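Local coordinates for sniffer CG10964-PA (Drosophila melanogaster, PDB 1SNY), which probably reduces carbonyl compounds with NADPH, as a member of the short-chain dehydrogenase/reductase family that binds NADP in a Rossmann fold, at residues A110-K115 with L131-V136; Q125-T130 with M186-T191. All blocks are in the same frame, centred on the assembly; numbering follows the deposited sequence.

Contact 1: A110-K115 with L131-V136; sequences AGIAPK and LQTNTV. With NAP (NADP nicotinamide-adenine-dinucleotide phosphate), chain B.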
loop_
_atom_site.group_PDB
_atom_site.type_symbol
_atom_site.label_atom_id
_atom_site.label_comp_id
_atom_site.label_asym_id
_atom_site.label_seq_id
_atom_site.Cartn_x
_atom_site.Cartn_y
_atom_site.Cartn_z
ATOM N N ALA A 110 -4.693 -15.742 -3.414
ATOM C CA ALA A 110 -5.072 -15.718 -2.010
ATOM C C ALA A 110 -5.189 -14.286 -1.507
ATOM O O ALA A 110 -4.257 -13.493 -1.628
ATOM C CB ALA A 110 -4.046 -16.474 -1.179
ATOM N N GLY A 111 -6.340 -13.963 -0.933
ATOM C CA GLY A 111 -6.555 -12.629 -0.412
ATOM C C GLY A 111 -7.667 -12.633 0.614
ATOM O O GLY A 111 -8.406 -13.611 0.720
ATOM N N ILE A 112 -7.773 -11.551 1.381
ATOM C CA ILE A 112 -8.816 -11.412 2.388
ATOM C C ILE A 112 -9.330 -9.984 2.373
ATOM O O ILE A 112 -8.617 -9.062 1.986
ATOM C CB ILE A 112 -8.305 -11.717 3.815
ATOM C CG1 ILE A 112 -7.099 -10.836 4.133
ATOM C CG2 ILE A 112 -7.980 -13.200 3.949
ATOM C CD1 ILE A 112 -6.548 -10.989 5.557
ATOM N N ALA A 113 -10.578 -9.814 2.791
ATOM C CA ALA A 113 -11.206 -8.503 2.857
ATOM C C ALA A 113 -12.034 -8.461 4.131
ATOM O O ALA A 113 -13.048 -9.150 4.238
ATOM C CB ALA A 113 -12.103 -8.282 1.641
ATOM N N PRO A 114 -11.608 -7.666 5.124
ATOM C CA PRO A 114 -12.383 -7.600 6.365
ATOM C C PRO A 114 -13.729 -6.929 6.127
ATOM O O PRO A 114 -13.967 -6.361 5.064
ATOM C CB PRO A 114 -11.485 -6.786 7.283
ATOM C CG PRO A 114 -10.831 -5.827 6.318
ATOM C CD PRO A 114 -10.465 -6.735 5.166
ATOM N N LYS A 115 -14.607 -7.005 7.119
ATOM C CA LYS A 115 -15.924 -6.389 7.016
ATOM C C LYS A 115 -15.770 -4.882 6.877
ATOM O O LYS A 115 -14.858 -4.290 7.450
ATOM C CB LYS A 115 -16.749 -6.690 8.269
ATOM C CG LYS A 115 -17.062 -8.162 8.484
ATOM C CD LYS A 115 -17.835 -8.363 9.781
ATOM C CE LYS A 115 -18.618 -9.661 9.748
ATOM N NZ LYS A 115 -19.607 -9.636 8.628
ATOM N N LEU A 131 -2.780 -6.274 5.345
ATOM C CA LEU A 131 -1.554 -5.940 4.640
ATOM C C LEU A 131 -0.617 -7.151 4.554
ATOM O O LEU A 131 0.072 -7.344 3.556
ATOM C CB LEU A 131 -0.868 -4.762 5.333
ATOM C CG LEU A 131 -1.540 -3.407 5.076
ATOM C CD1 LEU A 131 -1.072 -2.387 6.100
ATOM C CD2 LEU A 131 -1.218 -2.931 3.655
ATOM N N GLN A 132 -0.584 -7.982 5.592
ATOM C CA GLN A 132 0.297 -9.151 5.545
ATOM C C GLN A 132 -0.129 -10.191 4.504
ATOM O O GLN A 132 0.697 -10.691 3.746
ATOM C CB GLN A 132 0.373 -9.818 6.929
ATOM C CG GLN A 132 1.250 -11.042 6.934
ATOM C CD GLN A 132 1.295 -11.700 8.287
ATOM O OE1 GLN A 132 0.264 -12.109 8.816
ATOM N NE2 GLN A 132 2.490 -11.800 8.859
ATOM N N THR A 133 -1.417 -10.506 4.452
ATOM C CA THR A 133 -1.922 -11.503 3.513
ATOM C C THR A 133 -2.068 -11.011 2.070
ATOM O O THR A 133 -1.741 -11.735 1.127
ATOM C CB THR A 133 -3.301 -12.044 3.965
ATOM O OG1 THR A 133 -3.151 -12.790 5.181
ATOM C CG2 THR A 133 -3.900 -12.942 2.887
ATOM N N ASN A 134 -2.549 -9.783 1.899
ATOM C CA ASN A 134 -2.756 -9.246 0.554
ATOM C C ASN A 134 -1.534 -8.586 -0.075
ATOM O O ASN A 134 -1.466 -8.427 -1.299
ATOM C CB ASN A 134 -3.907 -8.230 0.569
ATOM C CG ASN A 134 -5.255 -8.883 0.800
ATOM O OD1 ASN A 134 -5.336 -10.064 1.128
ATOM N ND2 ASN A 134 -6.325 -8.109 0.638
ATOM N N THR A 135 -0.560 -8.211 0.742
ATOM C CA THR A 135 0.608 -7.513 0.204
ATOM C C THR A 135 1.934 -8.234 0.417
ATOM O O THR A 135 2.652 -8.556 -0.539
ATOM C CB THR A 135 0.712 -6.102 0.820
ATOM O OG1 THR A 135 -0.553 -5.436 0.712
ATOM C CG2 THR A 135 1.802 -5.278 0.117
ATOM N N VAL A 136 2.253 -8.499 1.679
ATOM C CA VAL A 136 3.509 -9.157 2.010
ATOM C C VAL A 136 3.619 -10.567 1.439
ATOM O O VAL A 136 4.656 -10.929 0.888
ATOM C CB VAL A 136 3.709 -9.183 3.540
ATOM C CG1 VAL A 136 5.030 -9.867 3.882
ATOM C CG2 VAL A 136 3.713 -7.760 4.078
HETATM P PA NAP B . -12.703 -15.761 -1.244
HETATM O O1A NAP B . -12.789 -15.288 0.080
HETATM O O2A NAP B . -13.761 -16.575 -1.959
HETATM O O5B NAP B . -11.360 -16.610 -1.424
HETATM C C5B NAP B . -10.130 -16.140 -0.812
HETATM C C4B NAP B . -9.195 -17.371 -1.034
HETATM O O4B NAP B . -7.863 -16.997 -0.448
HETATM C C3B NAP B . -9.589 -18.658 -0.243
HETATM O O3B NAP B . -9.227 -19.777 -1.067
HETATM C C2B NAP B . -8.777 -18.534 1.029
HETATM O O2B NAP B . -8.561 -19.730 1.766
HETATM C C1B NAP B . -7.448 -17.937 0.513
HETATM N N9A NAP B . -6.717 -17.370 1.635
HETATM C C8A NAP B . -6.989 -16.318 2.487
HETATM N N7A NAP B . -6.059 -16.118 3.413
HETATM C C5A NAP B . -5.124 -17.105 3.142
HETATM C C6A NAP B . -3.912 -17.407 3.789
HETATM N N6A NAP B . -3.374 -16.773 4.862
HETATM N N1A NAP B . -3.165 -18.483 3.273
HETATM C C2A NAP B . -3.618 -19.219 2.165
HETATM N N3A NAP B . -4.812 -18.944 1.513
HETATM C C4A NAP B . -5.528 -17.878 2.039
HETATM O O3 NAP B . -12.439 -14.535 -2.205
HETATM P PN NAP B . -12.295 -14.397 -3.768
HETATM O O1N NAP B . -13.371 -13.550 -4.309
HETATM O O2N NAP B . -12.199 -15.782 -4.306
HETATM O O5D NAP B . -10.940 -13.588 -3.902
HETATM C C5D NAP B . -9.903 -14.039 -4.840
HETATM C C4D NAP B . -8.955 -12.879 -5.086
HETATM O O4D NAP B . -9.600 -11.893 -5.933
HETATM C C3D NAP B . -8.500 -12.087 -3.817
HETATM O O3D NAP B . -7.096 -11.745 -3.903
HETATM C C2D NAP B . -9.427 -10.881 -3.829
HETATM O O2D NAP B . -8.934 -9.786 -3.088
HETATM C C1D NAP B . -9.539 -10.584 -5.276
HETATM N N1N NAP B . -10.769 -9.905 -5.740
HETATM C C2N NAP B . -12.097 -10.429 -5.625
HETATM C C3N NAP B . -13.148 -9.643 -6.123
HETATM C C7N NAP B . -14.591 -10.157 -6.028
HETATM O O7N NAP B . -15.455 -9.429 -6.479
HETATM N N7N NAP B . -14.864 -11.316 -5.490
HETATM C C4N NAP B . -12.902 -8.334 -6.740
HETATM C C5N NAP B . -11.566 -7.870 -6.824
HETATM C C6N NAP B . -10.486 -8.644 -6.328
HETATM P P2B NAP B . -9.558 -20.236 2.969
HETATM O O1X NAP B . -10.749 -20.896 2.268
HETATM O O2X NAP B . -8.671 -21.200 3.684
HETATM O O3X NAP B . -9.979 -19.006 3.760
HETATM O O HOH W 1 -1.870 -13.878 -0.834
#
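N134 reaches from helix 124-155 to I112 and pairs its carboxamide with both polar backbone atoms of that residue. The loop 110-115 leaves strand 105-108 of the Rossmann fold, and N109, A110 and G111 form the Asn-Ala-Gly motif of short-chain dehydrogenases. The contact is tight where G111 and I112 face N134. I112 N donates to N134 OD1 (2.9 Å) in the carbonyl plane, on a lone pair, at a C=O...N angle of 125°. N134 ND2 returns a bond of 2.8 Å to I112 O, which sits 20° out of the amide plane. Two bonds of opposite sense thus fix the rotation of the amide and tell its oxygen from its nitrogen; a third, from ND2 to the hydroxyl of S192, ties in helix 187-207. OD1 also lies 3.2 Å from G111 CA, so the glycine backbone passes close beside the amide. On its other flank G111 N makes a weak bond to O4B of the adenosine ribose of NADP.

The looser half is van der Waals packing, with I112 partly exposed and T133 buried. I112 crosses T133 at about a right angle, its CD1 3.8 Å from T133 CB. With CG1 set between the backbone N and carbonyl carbon (chi1 55°), the Ile points its ethyl branch at the helix and its CG2 at the NADP adenine, 3.5 Å from N7A. At the A110 end, one water donates to T133 O (2.9 Å) and, over a rather short distance, to A110 O.

Contact 2: Q125-T130 with M186-T191; sequences QELLDT and MYAYRT. With NAP (NADP nicotinamide-adenine-dinucleotide phosphate), chain B.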
loop_
_atom_site.group_PDB
_atom_site.type_symbol
_atom_site.label_atom_id
_atom_site.label_comp_id
_atom_site.label_asym_id
_atom_site.label_seq_id
_atom_site.Cartn_x
_atom_site.Cartn_y
_atom_site.Cartn_z
ATOM N N GLN A 125 -5.029 -3.986 14.116
ATOM C CA GLN A 125 -4.743 -5.375 13.791
ATOM C C GLN A 125 -5.349 -5.773 12.455
ATOM O O GLN A 125 -4.756 -6.538 11.693
ATOM C CB GLN A 125 -5.260 -6.304 14.891
ATOM C CG GLN A 125 -4.680 -7.694 14.799
ATOM C CD GLN A 125 -3.165 -7.668 14.801
ATOM O OE1 GLN A 125 -2.540 -7.161 15.739
ATOM N NE2 GLN A 125 -2.562 -8.205 13.744
ATOM N N GLU A 126 -6.531 -5.240 12.174
ATOM C CA GLU A 126 -7.222 -5.530 10.929
ATOM C C GLU A 126 -6.394 -4.978 9.767
ATOM O O GLU A 126 -6.327 -5.577 8.700
ATOM C CB GLU A 126 -8.606 -4.883 10.953
ATOM C CG GLU A 126 -9.676 -5.652 10.205
ATOM C CD GLU A 126 -11.061 -5.041 10.383
ATOM O OE1 GLU A 126 -12.042 -5.612 9.860
ATOM O OE2 GLU A 126 -11.168 -3.984 11.041
ATOM N N LEU A 127 -5.759 -3.831 9.978
ATOM C CA LEU A 127 -4.933 -3.233 8.935
ATOM C C LEU A 127 -3.682 -4.078 8.686
ATOM O O LEU A 127 -3.394 -4.456 7.552
ATOM C CB LEU A 127 -4.531 -1.810 9.328
ATOM C CG LEU A 127 -5.657 -0.789 9.492
ATOM C CD1 LEU A 127 -5.068 0.499 10.023
ATOM C CD2 LEU A 127 -6.369 -0.555 8.148
ATOM N N LEU A 128 -2.949 -4.387 9.753
ATOM C CA LEU A 128 -1.735 -5.184 9.638
ATOM C C LEU A 128 -2.000 -6.569 9.050
ATOM O O LEU A 128 -1.262 -7.029 8.185
ATOM C CB LEU A 128 -1.054 -5.340 11.007
ATOM C CG LEU A 128 -0.116 -4.256 11.544
ATOM C CD1 LEU A 128 0.988 -3.995 10.534
ATOM C CD2 LEU A 128 -0.887 -2.988 11.833
ATOM N N ASP A 129 -3.052 -7.241 9.517
ATOM C CA ASP A 129 -3.367 -8.574 9.005
ATOM C C ASP A 129 -3.709 -8.573 7.514
ATOM O O ASP A 129 -3.298 -9.477 6.765
ATOM C CB ASP A 129 -4.533 -9.191 9.785
ATOM C CG ASP A 129 -4.145 -9.592 11.198
ATOM O OD1 ASP A 129 -2.939 -9.540 11.529
ATOM O OD2 ASP A 129 -5.051 -9.963 11.971
ATOM N N THR A 130 -4.463 -7.564 7.084
ATOM C CA THR A 130 -4.853 -7.482 5.680
ATOM C C THR A 130 -3.612 -7.178 4.848
ATOM O O THR A 130 -3.408 -7.755 3.784
ATOM C CB THR A 130 -5.923 -6.403 5.458
ATOM O OG1 THR A 130 -7.101 -6.755 6.192
ATOM C CG2 THR A 130 -6.282 -6.294 3.975
HETATM N N MSE A 186 -13.043 1.248 3.538
HETATM C CA MSE A 186 -12.286 0.037 3.202
HETATM C C MSE A 186 -10.779 0.278 3.311
HETATM O O MSE A 186 -10.027 -0.044 2.389
HETATM C CB MSE A 186 -12.616 -0.399 1.773
HETATM C CG MSE A 186 -14.098 -0.549 1.487
HETATM SE SE MSE A 186 -14.773 -2.284 1.988
HETATM C CE MSE A 186 -14.579 -3.171 0.296
ATOM N N TYR A 187 -10.338 0.832 4.435
ATOM C CA TYR A 187 -8.922 1.125 4.612
ATOM C C TYR A 187 -7.966 -0.056 4.484
ATOM O O TYR A 187 -7.010 0.011 3.724
ATOM C CB TYR A 187 -8.692 1.846 5.942
ATOM C CG TYR A 187 -9.276 3.236 5.934
ATOM C CD1 TYR A 187 -10.625 3.448 6.204
ATOM C CD2 TYR A 187 -8.497 4.336 5.575
ATOM C CE1 TYR A 187 -11.190 4.719 6.109
ATOM C CE2 TYR A 187 -9.050 5.603 5.476
ATOM C CZ TYR A 187 -10.398 5.792 5.738
ATOM O OH TYR A 187 -10.966 7.044 5.592
ATOM N N ALA A 188 -8.208 -1.135 5.222
ATOM C CA ALA A 188 -7.321 -2.289 5.143
ATOM C C ALA A 188 -7.242 -2.846 3.722
ATOM O O ALA A 188 -6.155 -3.059 3.176
ATOM C CB ALA A 188 -7.794 -3.382 6.109
ATOM N N TYR A 189 -8.403 -3.064 3.116
ATOM C CA TYR A 189 -8.451 -3.629 1.780
ATOM C C TYR A 189 -7.818 -2.726 0.727
ATOM O O TYR A 189 -6.931 -3.162 -0.006
ATOM C CB TYR A 189 -9.894 -3.961 1.396
ATOM C CG TYR A 189 -9.984 -4.886 0.201
ATOM C CD1 TYR A 189 -9.547 -6.215 0.287
ATOM C CD2 TYR A 189 -10.478 -4.432 -1.019
ATOM C CE1 TYR A 189 -9.603 -7.067 -0.812
ATOM C CE2 TYR A 189 -10.540 -5.276 -2.130
ATOM C CZ TYR A 189 -10.103 -6.591 -2.019
ATOM O OH TYR A 189 -10.172 -7.419 -3.113
ATOM N N ARG A 190 -8.248 -1.468 0.668
ATOM C CA ARG A 190 -7.697 -0.546 -0.326
ATOM C C ARG A 190 -6.192 -0.361 -0.199
ATOM O O ARG A 190 -5.465 -0.436 -1.191
ATOM C CB ARG A 190 -8.367 0.821 -0.236
ATOM C CG ARG A 190 -9.824 0.864 -0.682
ATOM C CD ARG A 190 -10.304 2.311 -0.686
ATOM N NE ARG A 190 -11.744 2.457 -0.884
ATOM C CZ ARG A 190 -12.355 2.370 -2.060
ATOM N NH1 ARG A 190 -11.656 2.129 -3.162
ATOM N NH2 ARG A 190 -13.670 2.547 -2.133
ATOM N N THR A 191 -5.708 -0.116 1.014
ATOM C CA THR A 191 -4.277 0.076 1.165
ATOM C C THR A 191 -3.484 -1.147 0.728
ATOM O O THR A 191 -2.411 -1.018 0.133
ATOM C CB THR A 191 -3.881 0.428 2.624
ATOM O OG1 THR A 191 -4.334 -0.601 3.513
ATOM C CG2 THR A 191 -4.482 1.762 3.030
HETATM P PA NAP B . -12.703 -15.761 -1.244
HETATM O O1A NAP B . -12.789 -15.288 0.080
HETATM O O2A NAP B . -13.761 -16.575 -1.959
HETATM O O5B NAP B . -11.360 -16.610 -1.424
HETATM C C5B NAP B . -10.130 -16.140 -0.812
HETATM C C4B NAP B . -9.195 -17.371 -1.034
HETATM O O4B NAP B . -7.863 -16.997 -0.448
HETATM C C3B NAP B . -9.589 -18.658 -0.243
HETATM O O3B NAP B . -9.227 -19.777 -1.067
HETATM C C2B NAP B . -8.777 -18.534 1.029
HETATM O O2B NAP B . -8.561 -19.730 1.766
HETATM C C1B NAP B . -7.448 -17.937 0.513
HETATM N N9A NAP B . -6.717 -17.370 1.635
HETATM C C8A NAP B . -6.989 -16.318 2.487
HETATM N N7A NAP B . -6.059 -16.118 3.413
HETATM C C5A NAP B . -5.124 -17.105 3.142
HETATM C C6A NAP B . -3.912 -17.407 3.789
HETATM N N6A NAP B . -3.374 -16.773 4.862
HETATM N N1A NAP B . -3.165 -18.483 3.273
HETATM C C2A NAP B . -3.618 -19.219 2.165
HETATM N N3A NAP B . -4.812 -18.944 1.513
HETATM C C4A NAP B . -5.528 -17.878 2.039
HETATM O O3 NAP B . -12.439 -14.535 -2.205
HETATM P PN NAP B . -12.295 -14.397 -3.768
HETATM O O1N NAP B . -13.371 -13.550 -4.309
HETATM O O2N NAP B . -12.199 -15.782 -4.306
HETATM O O5D NAP B . -10.940 -13.588 -3.902
HETATM C C5D NAP B . -9.903 -14.039 -4.840
HETATM C C4D NAP B . -8.955 -12.879 -5.086
HETATM O O4D NAP B . -9.600 -11.893 -5.933
HETATM C C3D NAP B . -8.500 -12.087 -3.817
HETATM O O3D NAP B . -7.096 -11.745 -3.903
HETATM C C2D NAP B . -9.427 -10.881 -3.829
HETATM O O2D NAP B . -8.934 -9.786 -3.088
HETATM C C1D NAP B . -9.539 -10.584 -5.276
HETATM N N1N NAP B . -10.769 -9.905 -5.740
HETATM C C2N NAP B . -12.097 -10.429 -5.625
HETATM C C3N NAP B . -13.148 -9.643 -6.123
HETATM C C7N NAP B . -14.591 -10.157 -6.028
HETATM O O7N NAP B . -15.455 -9.429 -6.479
HETATM N N7N NAP B . -14.864 -11.316 -5.490
HETATM C C4N NAP B . -12.902 -8.334 -6.740
HETATM C C5N NAP B . -11.566 -7.870 -6.824
HETATM C C6N NAP B . -10.486 -8.644 -6.328
HETATM P P2B NAP B . -9.558 -20.236 2.969
HETATM O O1X NAP B . -10.749 -20.896 2.268
HETATM O O2X NAP B . -8.671 -21.200 3.684
HETATM O O3X NAP B . -9.979 -19.006 3.760
#
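A188 points its methyl from helix 187-207 at helix 124-155, where T130 and L127 receive it from two directions. T130 faces it with its own CB and both branches: OG1 lies 3.4 Å from A188 CB, while CG2 runs past the methyl to A188 O at 3.3 Å. The Thr is held in this pose by its hydroxyl, which donates back to E126 O (2.9 Å), nearly along the C=O axis; that carbonyl also takes the backbone N-H of T130. L127 reaches over from one turn earlier, and its CD2 lies against the start of the other helix, 3.5 Å from A188 N and 4.0 Å from Y187 CB. The axes of 125-130 and 187-191 come within 8.5 Å here, running the same way and crossing at -27°. These are two neighbouring helices of the Rossmann fold, and the second carries Y189 and K193, the Tyr-x-x-x-Lys motif of short-chain dehydrogenases. The tyrosines flanking A188 diverge. Y187 sends its ring toward the second subunit, where its hydroxyl bonds D206 of that chain. The CB of Y189 points away from 125-130, and with CG anti to the backbone N (chi1 -164°) the ring packs against N134 of helix 124-155; its OH shares a 2.7 Å hydrogen bond with NADP O2D, at the ring edge and in its plane.

How the contacts relate
Both contacts use consecutive turns of helix 124-155 and are mainly buried, yet contact 1 lies nearer the centre of the chain, about 12 Å against 19 Å between centres. Contact 1 joins the helix to a cofactor-binding loop through directed amide bonds and a water; contact 2 joins it to helix 187-207 by van der Waals packing of a Leu and a Thr on an Ala, with no hydrogen bond across. They meet at 110-115: P114 CD packs 3.5 Å from T130 OG1, and A113 CB lies 3.6 Å from Y189 CD1. NADP spans the two, adenosine mainly at contact 1, the nicotinamide ribose bonded by Y189 at contact 2, and both also border the second subunit.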